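Local coordinates for capsule biosynthesis protein CapD proenzyme (Bacillus anthracis, PDB 3G9K) that cleaves the poly-gamma-D-glutamate capsule and joins it through an amide bond to meso-diaminopimelic acid in the peptidoglycan, at residues Met108-Asp113 and Tyr216-Arg221. Sequence-based numbering, arbitrary orientation.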
loop_
_atom_site.group_PDB
_atom_site.type_symbol
_atom_site.label_atom_id
_atom_site.label_comp_id
_atom_site.label_asym_id
_atom_site.label_seq_id
_atom_site.Cartn_x
_atom_site.Cartn_y
_atom_site.Cartn_z
HETATM N N MSE A 108 -3.778 -9.959 -10.266
HETATM C CA MSE A 108 -3.991 -9.121 -11.443
HETATM C C MSE A 108 -4.802 -9.859 -12.509
HETATM O O MSE A 108 -5.715 -9.270 -13.117
HETATM C CB MSE A 108 -2.651 -8.646 -12.024
HETATM C CG MSE A 108 -1.834 -7.722 -11.099
HETATM SE SE MSE A 108 -2.818 -6.155 -10.491
HETATM C CE MSE A 108 -2.787 -6.396 -8.592
ATOM N N GLU A 109 -4.511 -11.160 -12.725
ATOM C CA GLU A 109 -5.284 -11.908 -13.709
ATOM C C GLU A 109 -6.740 -12.082 -13.291
ATOM O O GLU A 109 -7.634 -11.947 -14.131
ATOM C CB GLU A 109 -4.689 -13.274 -14.005
ATOM C CG GLU A 109 -5.501 -14.057 -15.063
ATOM C CD GLU A 109 -4.717 -15.214 -15.596
ATOM O OE1 GLU A 109 -3.762 -14.978 -16.360
ATOM O OE2 GLU A 109 -5.038 -16.341 -15.216
ATOM N N TYR A 110 -6.975 -12.413 -12.025
ATOM C CA TYR A 110 -8.322 -12.523 -11.459
ATOM C C TYR A 110 -9.119 -11.214 -11.546
ATOM O O TYR A 110 -10.294 -11.188 -11.912
ATOM C CB TYR A 110 -8.273 -12.961 -9.996
ATOM C CG TYR A 110 -9.654 -13.190 -9.413
ATOM C CD1 TYR A 110 -10.460 -12.115 -9.029
ATOM C CD2 TYR A 110 -10.180 -14.489 -9.293
ATOM C CE1 TYR A 110 -11.732 -12.321 -8.552
ATOM C CE2 TYR A 110 -11.463 -14.701 -8.799
ATOM C CZ TYR A 110 -12.218 -13.619 -8.440
ATOM O OH TYR A 110 -13.492 -13.818 -7.961
ATOM N N ILE A 111 -8.456 -10.127 -11.179
ATOM C CA ILE A 111 -9.010 -8.784 -11.283
ATOM C C ILE A 111 -9.350 -8.469 -12.715
ATOM O O ILE A 111 -10.425 -8.004 -13.015
ATOM C CB ILE A 111 -8.006 -7.734 -10.721
ATOM C CG1 ILE A 111 -7.953 -7.915 -9.190
ATOM C CG2 ILE A 111 -8.404 -6.269 -11.155
ATOM C CD1 ILE A 111 -6.750 -7.214 -8.419
ATOM N N HIS A 112 -8.405 -8.700 -13.629
ATOM C CA HIS A 112 -8.708 -8.479 -15.017
ATOM C C HIS A 112 -9.941 -9.258 -15.517
ATOM O O HIS A 112 -10.819 -8.681 -16.170
ATOM C CB HIS A 112 -7.523 -8.869 -15.898
ATOM C CG HIS A 112 -7.878 -8.893 -17.347
ATOM N ND1 HIS A 112 -8.428 -10.003 -17.955
ATOM C CD2 HIS A 112 -7.858 -7.913 -18.280
ATOM C CE1 HIS A 112 -8.705 -9.708 -19.215
ATOM N NE2 HIS A 112 -8.392 -8.443 -19.431
ATOM N N ASP A 113 -9.974 -10.558 -15.246
ATOM C CA ASP A 113 -10.998 -11.430 -15.820
ATOM C C ASP A 113 -12.379 -11.154 -15.246
ATOM O O ASP A 113 -13.403 -11.448 -15.882
ATOM C CB ASP A 113 -10.654 -12.881 -15.563
ATOM C CG ASP A 113 -9.466 -13.345 -16.375
ATOM O OD1 ASP A 113 -8.910 -12.578 -17.205
ATOM O OD2 ASP A 113 -9.066 -14.490 -16.166
ATOM N N TYR A 216 -1.792 -21.793 -5.737
ATOM C CA TYR A 216 -2.126 -20.478 -5.237
ATOM C C TYR A 216 -3.530 -20.081 -5.690
ATOM O O TYR A 216 -3.864 -20.237 -6.854
ATOM C CB TYR A 216 -1.132 -19.411 -5.713
ATOM C CG TYR A 216 -1.526 -18.065 -5.090
ATOM C CD1 TYR A 216 -2.391 -17.191 -5.735
ATOM C CD2 TYR A 216 -1.086 -17.725 -3.797
ATOM C CE1 TYR A 216 -2.782 -15.986 -5.146
ATOM C CE2 TYR A 216 -1.481 -16.512 -3.198
ATOM C CZ TYR A 216 -2.332 -15.666 -3.866
ATOM O OH TYR A 216 -2.750 -14.494 -3.281
ATOM N N LYS A 217 -4.326 -19.543 -4.768
ATOM C CA LYS A 217 -5.665 -19.012 -5.080
ATOM C C LYS A 217 -5.901 -17.636 -4.454
ATOM O O LYS A 217 -5.601 -17.419 -3.267
ATOM C CB LYS A 217 -6.749 -19.955 -4.568
ATOM C CG LYS A 217 -6.762 -21.323 -5.277
ATOM C CD LYS A 217 -6.988 -21.198 -6.794
ATOM C CE LYS A 217 -6.750 -22.521 -7.527
ATOM N NZ LYS A 217 -6.282 -22.301 -8.936
ATOM N N VAL A 218 -6.424 -16.725 -5.265
ATOM C CA VAL A 218 -6.916 -15.422 -4.784
ATOM C C VAL A 218 -8.158 -15.598 -3.916
ATOM O O VAL A 218 -8.882 -16.569 -4.086
ATOM C CB VAL A 218 -7.269 -14.500 -5.964
ATOM C CG1 VAL A 218 -7.854 -13.238 -5.472
ATOM C CG2 VAL A 218 -6.030 -14.208 -6.771
ATOM N N GLU A 219 -8.375 -14.683 -2.983
ATOM C CA GLU A 219 -9.652 -14.622 -2.247
ATOM C C GLU A 219 -10.376 -13.310 -2.542
ATOM O O GLU A 219 -9.748 -12.232 -2.546
ATOM C CB GLU A 219 -9.403 -14.799 -0.761
ATOM C CG GLU A 219 -8.720 -16.141 -0.421
ATOM C CD GLU A 219 -9.628 -17.375 -0.664
ATOM O OE1 GLU A 219 -10.860 -17.206 -0.686
ATOM O OE2 GLU A 219 -9.111 -18.506 -0.870
ATOM N N VAL A 220 -11.674 -13.420 -2.839
ATOM C CA VAL A 220 -12.567 -12.273 -3.016
ATOM C C VAL A 220 -13.302 -12.123 -1.698
ATOM O O VAL A 220 -13.765 -13.109 -1.136
ATOM C CB VAL A 220 -13.518 -12.469 -4.204
ATOM C CG1 VAL A 220 -14.478 -11.300 -4.358
ATOM C CG2 VAL A 220 -12.698 -12.674 -5.462
ATOM N N ARG A 221 -13.298 -10.900 -1.155
ATOM C CA ARG A 221 -13.820 -10.639 0.183
ATOM C C ARG A 221 -14.716 -9.418 0.096
ATOM O O ARG A 221 -14.613 -8.632 -0.846
ATOM C CB ARG A 221 -12.697 -10.412 1.189
ATOM C CG ARG A 221 -11.640 -11.502 1.251
ATOM C CD ARG A 221 -10.722 -11.298 2.465
ATOM N NE ARG A 221 -9.519 -12.135 2.435
ATOM C CZ ARG A 221 -9.465 -13.420 2.765
ATOM N NH1 ARG A 221 -10.557 -14.062 3.201
ATOM N NH2 ARG A 221 -8.309 -14.082 2.673
#
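Tyr-110 of helix 104-115 meets Val-218 and Val-220, a helix-on-sheet contact in the longer piece of CapD, a gamma-glutamyltransferase of the N-terminal nucleophile (Ntn) hydrolase clan. It illustrates how one long aromatic side chain can reach from a helix to two valines spaced two residues apart, just before and within an antiparallel strand. The CB of Tyr-110 points toward residues 216-221, and with CG anti to the backbone N (chi1 -175°) the ring extends across Val-218 to Val-220. Its CB comes first, meeting the CG2 methyl of Val-218 at 4.1 Å. One atom further, CG of Tyr-110 has the other methyl, CG1 of Val-218, at 4.3 Å. That methyl approaches the ring obliquely, with CD1 and CD2 of Tyr-110 each about 4.6 Å from CG1 of Val-218. Farther out, the outer part of the Tyr-110 ring and its OH lie beside CG2 of Val-220, where the modelled approach is too close for its exact geometry to be relied on. The side chains of Tyr-110 and Val-220 cross at about a right angle, and no hydrogen bond joins the two segments. Both valines also touch Ile-82 of the adjoining strand 79-83, while Tyr-115 packs on Tyr-110 and Val-220, continuing the contact along the helix. Just before Val-218, the O of Lys-217 accepts a hydrogen bond from Arg-55 of the other chain, placing the start of this strand beside the partner subunit. In Val-218 itself, chi1 of 176° sets CG1 beside its carbonyl carbon and CG2 beside its backbone N, one methyl for the tyrosine ring and one for its CB.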